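Local atomic coordinates of phosphatase (PDB entry 1NF2), a protein that is probably a magnesium-dependent phosphatase of the haloacid dehalogenase family, with a distinctive substrate-binding domain. Residues L219-N233 and K237-N249. Numbering follows the deposited sequence.
Sequences LFMFEEAGLRVAMEN and KVKEASDIVTLTN
R228 overlaps D243, one face of its guanidinium lying over the carboxylate oxygen OD2 with the two planes 51° apart. D243 OD1 lies well out of the guanidinium plane, so its salt bridge with R228 NH2 (3.5 Å) is one of charge alone. The directed bond runs in the guanidinium plane, from R228 NE to A241 O (2.9 Å), and the bend at chi3 (-71°) helps turn the group there. D243 OD2 instead takes the backbone N of R228 on its anti lone pair (2.8 Å), while R228 O receives both D243 N and I244 N. A leucine in place of R228 would probably leave A241 O without this donor and D243 without this countercharge. R228 CB also sits over the F222 ring, whose edge meets V238 O (3.6 Å); L219 CD1 packs on A241 CB, and A230 CB nestles against S242 CB. Farther along, K239 NZ reaches E232 O (2.8 Å), and N233, whose ND2 is hydrogen-bonded to G11 O, accepts N249 N on OD1 near the magnesium site. Strand 227-230, helix 236-241 and parallel edge strand 244-245 illustrate a beta-alpha-beta crossover; helix 216-222 packs against helix 236-241 through L219 and F222, and strand 209-213 pairs with the other side of 227-230.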
loop_
_atom_site.group_PDB
_atom_site.type_symbol
_atom_site.label_atom_id
_atom_site.label_comp_id
_atom_site.label_asym_id
_atom_site.label_seq_id
_atom_site.Cartn_x
_atom_site.Cartn_y
_atom_site.Cartn_z
ATOM N N LEU A 219 9.511 5.919 2.441
ATOM C CA LEU A 219 10.305 6.985 3.031
ATOM C C LEU A 219 9.537 7.625 4.202
ATOM O O LEU A 219 10.129 8.062 5.197
ATOM C CB LEU A 219 10.604 8.016 1.944
ATOM C CG LEU A 219 11.761 9.000 2.060
ATOM C CD1 LEU A 219 13.062 8.264 2.329
ATOM C CD2 LEU A 219 11.849 9.784 0.750
ATOM N N PHE A 220 8.215 7.673 4.082
ATOM C CA PHE A 220 7.372 8.245 5.126
ATOM C C PHE A 220 7.458 7.431 6.423
ATOM O O PHE A 220 7.360 7.995 7.511
ATOM C CB PHE A 220 5.910 8.307 4.654
ATOM C CG PHE A 220 5.641 9.370 3.613
ATOM C CD1 PHE A 220 5.489 10.704 3.982
ATOM C CD2 PHE A 220 5.526 9.032 2.264
ATOM C CE1 PHE A 220 5.220 11.692 3.018
ATOM C CE2 PHE A 220 5.261 10.002 1.298
ATOM C CZ PHE A 220 5.106 11.339 1.674
ATOM N N MET A 221 7.629 6.112 6.309
ATOM C CA MET A 221 7.721 5.248 7.487
ATOM C C MET A 221 9.037 5.430 8.242
ATOM O O MET A 221 9.097 5.250 9.458
ATOM C CB MET A 221 7.563 3.772 7.096
ATOM C CG MET A 221 6.150 3.405 6.617
ATOM S SD MET A 221 5.816 1.631 6.493
ATOM C CE MET A 221 4.709 1.484 7.585
ATOM N N PHE A 222 10.087 5.783 7.509
ATOM C CA PHE A 222 11.402 5.988 8.093
ATOM C C PHE A 222 11.401 6.956 9.264
ATOM O O PHE A 222 12.112 6.748 10.254
ATOM C CB PHE A 222 12.377 6.503 7.036
ATOM C CG PHE A 222 13.032 5.422 6.228
ATOM C CD1 PHE A 222 14.084 5.725 5.379
ATOM C CD2 PHE A 222 12.611 4.105 6.323
ATOM C CE1 PHE A 222 14.708 4.737 4.637
ATOM C CE2 PHE A 222 13.230 3.109 5.585
ATOM C CZ PHE A 222 14.281 3.429 4.742
ATOM N N GLU A 223 10.606 8.016 9.140
ATOM C CA GLU A 223 10.520 9.042 10.171
ATOM C C GLU A 223 9.928 8.498 11.462
ATOM O O GLU A 223 10.097 9.086 12.528
ATOM C CB GLU A 223 9.671 10.213 9.673
ATOM C CG GLU A 223 9.846 10.526 8.188
ATOM C CD GLU A 223 11.290 10.800 7.796
ATOM O OE1 GLU A 223 11.547 10.985 6.587
ATOM O OE2 GLU A 223 12.167 10.833 8.687
ATOM N N GLU A 224 9.238 7.371 11.361
ATOM C CA GLU A 224 8.609 6.745 12.518
ATOM C C GLU A 224 9.359 5.523 13.068
ATOM O O GLU A 224 8.817 4.785 13.894
ATOM C CB GLU A 224 7.190 6.320 12.148
ATOM C CG GLU A 224 6.327 7.442 11.591
ATOM C CD GLU A 224 6.237 8.624 12.538
ATOM O OE1 GLU A 224 5.974 8.404 13.736
ATOM O OE2 GLU A 224 6.426 9.771 12.084
ATOM N N ALA A 225 10.593 5.300 12.628
ATOM C CA ALA A 225 11.339 4.129 13.097
ATOM C C ALA A 225 12.702 4.438 13.704
ATOM O O ALA A 225 13.323 5.455 13.388
ATOM C CB ALA A 225 11.505 3.136 11.947
ATOM N N GLY A 226 13.161 3.543 14.576
ATOM C CA GLY A 226 14.461 3.713 15.206
ATOM C C GLY A 226 15.598 3.220 14.320
ATOM O O GLY A 226 16.713 3.710 14.422
ATOM N N LEU A 227 15.324 2.243 13.454
ATOM C CA LEU A 227 16.351 1.711 12.546
ATOM C C LEU A 227 15.797 1.691 11.121
ATOM O O LEU A 227 14.685 1.221 10.900
ATOM C CB LEU A 227 16.760 0.292 12.966
ATOM C CG LEU A 227 17.858 -0.365 12.113
ATOM C CD1 LEU A 227 19.117 0.478 12.169
ATOM C CD2 LEU A 227 18.140 -1.778 12.620
ATOM N N ARG A 228 16.572 2.196 10.162
ATOM C CA ARG A 228 16.111 2.257 8.768
ATOM C C ARG A 228 16.946 1.452 7.760
ATOM O O ARG A 228 18.128 1.721 7.555
ATOM C CB ARG A 228 16.035 3.723 8.329
ATOM C CG ARG A 228 15.152 4.569 9.247
ATOM C CD ARG A 228 15.127 6.025 8.832
ATOM N NE ARG A 228 16.394 6.697 9.089
ATOM C CZ ARG A 228 16.801 7.083 10.292
ATOM N NH1 ARG A 228 16.033 6.865 11.353
ATOM N NH2 ARG A 228 17.981 7.682 10.433
ATOM N N VAL A 229 16.307 0.484 7.113
ATOM C CA VAL A 229 16.982 -0.378 6.148
ATOM C C VAL A 229 16.434 -0.200 4.737
ATOM O O VAL A 229 15.246 -0.399 4.498
ATOM C CB VAL A 229 16.822 -1.880 6.528
ATOM C CG1 VAL A 229 17.703 -2.740 5.616
ATOM C CG2 VAL A 229 17.189 -2.103 7.993
ATOM N N ALA A 230 17.311 0.175 3.813
ATOM C CA ALA A 230 16.940 0.359 2.413
ATOM C C ALA A 230 17.366 -0.874 1.634
ATOM O O ALA A 230 18.435 -1.429 1.884
ATOM C CB ALA A 230 17.636 1.582 1.839
ATOM N N MET A 231 16.532 -1.307 0.699
ATOM C CA MET A 231 16.860 -2.457 -0.119
ATOM C C MET A 231 17.921 -1.965 -1.100
ATOM O O MET A 231 17.991 -0.769 -1.390
ATOM C CB MET A 231 15.610 -2.954 -0.867
ATOM C CG MET A 231 14.503 -3.467 0.051
ATOM S SD MET A 231 15.133 -4.570 1.377
ATOM C CE MET A 231 14.069 -5.487 1.586
ATOM N N GLU A 232 18.770 -2.861 -1.596
ATOM C CA GLU A 232 19.790 -2.437 -2.555
ATOM C C GLU A 232 19.140 -1.886 -3.837
ATOM O O GLU A 232 19.722 -1.062 -4.534
ATOM C CB GLU A 232 20.724 -3.594 -2.918
ATOM C CG GLU A 232 21.780 -3.176 -3.940
ATOM C CD GLU A 232 22.794 -4.262 -4.279
ATOM O OE1 GLU A 232 23.548 -4.064 -5.261
ATOM O OE2 GLU A 232 22.852 -5.298 -3.572
ATOM N N ASN A 233 17.937 -2.347 -4.143
ATOM C CA ASN A 233 17.231 -1.887 -5.331
ATOM C C ASN A 233 16.452 -0.585 -5.078
ATOM O O ASN A 233 15.773 -0.090 -5.971
ATOM C CB ASN A 233 16.271 -2.984 -5.810
ATOM C CG ASN A 233 15.555 -3.657 -4.663
ATOM O OD1 ASN A 233 16.177 -4.361 -3.861
ATOM N ND2 ASN A 233 14.246 -3.433 -4.559
ATOM N N LYS A 237 17.283 8.250 -3.203
ATOM C CA LYS A 237 16.776 9.023 -2.081
ATOM C C LYS A 237 16.530 8.168 -0.830
ATOM O O LYS A 237 16.816 8.599 0.279
ATOM C CB LYS A 237 15.482 9.736 -2.492
ATOM C CG LYS A 237 15.078 10.874 -1.573
ATOM C CD LYS A 237 13.755 11.500 -1.990
ATOM C CE LYS A 237 13.379 12.638 -1.049
ATOM N NZ LYS A 237 11.993 13.139 -1.278
ATOM N N VAL A 238 15.992 6.967 -1.011
ATOM C CA VAL A 238 15.711 6.080 0.114
ATOM C C VAL A 238 16.980 5.571 0.786
ATOM O O VAL A 238 17.055 5.503 2.015
ATOM C CB VAL A 238 14.843 4.875 -0.329
ATOM C CG1 VAL A 238 14.891 3.751 0.725
ATOM C CG2 VAL A 238 13.405 5.336 -0.512
ATOM N N LYS A 239 17.980 5.224 -0.016
ATOM C CA LYS A 239 19.229 4.727 0.536
ATOM C C LYS A 239 19.925 5.788 1.375
ATOM O O LYS A 239 20.485 5.490 2.434
ATOM C CB LYS A 239 20.149 4.259 -0.588
ATOM C CG LYS A 239 19.550 3.124 -1.391
ATOM C CD LYS A 239 20.607 2.292 -2.087
ATOM C CE LYS A 239 20.542 2.460 -3.583
ATOM N NZ LYS A 239 21.168 1.299 -4.268
ATOM N N GLU A 240 19.872 7.030 0.904
ATOM C CA GLU A 240 20.514 8.138 1.601
ATOM C C GLU A 240 19.826 8.490 2.915
ATOM O O GLU A 240 20.408 9.157 3.762
ATOM C CB GLU A 240 20.566 9.367 0.689
ATOM C CG GLU A 240 21.327 9.117 -0.599
ATOM C CD GLU A 240 21.358 10.325 -1.510
ATOM O OE1 GLU A 240 20.276 10.880 -1.803
ATOM O OE2 GLU A 240 22.461 10.712 -1.943
ATOM N N ALA A 241 18.592 8.038 3.088
ATOM C CA ALA A 241 17.853 8.315 4.316
ATOM C C ALA A 241 17.886 7.116 5.250
ATOM O O ALA A 241 17.453 7.202 6.395
ATOM C CB ALA A 241 16.406 8.665 3.991
ATOM N N SER A 242 18.395 5.993 4.756
ATOM C CA SER A 242 18.450 4.773 5.557
ATOM C C SER A 242 19.685 4.752 6.444
ATOM O O SER A 242 20.551 5.617 6.349
ATOM C CB SER A 242 18.499 3.544 4.645
ATOM O OG SER A 242 19.799 3.421 4.076
ATOM N N ASP A 243 19.761 3.738 7.297
ATOM C CA ASP A 243 20.917 3.551 8.167
ATOM C C ASP A 243 21.812 2.495 7.531
ATOM O O ASP A 243 23.037 2.615 7.535
ATOM C CB ASP A 243 20.481 3.055 9.542
ATOM C CG ASP A 243 19.808 4.133 10.354
ATOM O OD1 ASP A 243 20.465 5.166 10.602
ATOM O OD2 ASP A 243 18.630 3.941 10.731
ATOM N N ILE A 244 21.171 1.475 6.968
ATOM C CA ILE A 244 21.869 0.353 6.350
ATOM C C ILE A 244 21.209 0.010 5.021
ATOM O O ILE A 244 19.989 0.069 4.897
ATOM C CB ILE A 244 21.776 -0.927 7.231
ATOM C CG1 ILE A 244 22.227 -0.625 8.664
ATOM C CG2 ILE A 244 22.620 -2.038 6.612
ATOM C CD1 ILE A 244 23.692 -0.259 8.793
ATOM N N VAL A 245 22.013 -0.345 4.026
ATOM C CA VAL A 245 21.474 -0.759 2.731
ATOM C C VAL A 245 21.855 -2.234 2.580
ATOM O O VAL A 245 23.020 -2.590 2.412
ATOM C CB VAL A 245 22.046 0.094 1.573
ATOM C CG1 VAL A 245 23.502 0.351 1.798
ATOM C CG2 VAL A 245 21.828 -0.620 0.230
ATOM N N THR A 246 20.850 -3.085 2.677
ATOM C CA THR A 246 21.039 -4.518 2.603
ATOM C C THR A 246 21.085 -4.977 1.154
ATOM O O THR A 246 21.315 -4.172 0.241
ATOM C CB THR A 246 19.905 -5.235 3.378
ATOM O OG1 THR A 246 20.155 -6.648 3.417
ATOM C CG2 THR A 246 18.540 -4.961 2.730
ATOM N N LEU A 247 20.883 -6.272 0.947
ATOM C CA LEU A 247 20.897 -6.834 -0.390
ATOM C C LEU A 247 19.598 -6.502 -1.112
ATOM O O LEU A 247 18.728 -5.793 -0.599
ATOM C CB LEU A 247 21.064 -8.351 -0.330
ATOM C CG LEU A 247 22.341 -8.871 0.338
ATOM C CD1 LEU A 247 22.354 -10.390 0.287
ATOM C CD2 LEU A 247 23.567 -8.298 -0.366
ATOM N N THR A 248 19.477 -7.044 -2.310
ATOM C CA THR A 248 18.320 -6.843 -3.157
ATOM C C THR A 248 17.129 -7.688 -2.687
ATOM O O THR A 248 17.293 -8.628 -1.912
ATOM C CB THR A 248 18.724 -7.190 -4.610
ATOM O OG1 THR A 248 18.605 -6.023 -5.428
ATOM C CG2 THR A 248 17.901 -8.323 -5.153
ATOM N N ASN A 249 15.931 -7.350 -3.152
ATOM C CA ASN A 249 14.738 -8.097 -2.773
ATOM C C ASN A 249 14.665 -9.441 -3.500
ATOM O O ASN A 249 13.892 -10.319 -3.119
ATOM C CB ASN A 249 13.466 -7.277 -3.056
ATOM C CG ASN A 249 13.229 -7.044 -4.542
ATOM O OD1 ASN A 249 12.113 -7.233 -5.041
ATOM N ND2 ASN A 249 14.267 -6.625 -5.250
HETATM O O HOH W 1 18.305 5.792 12.890
#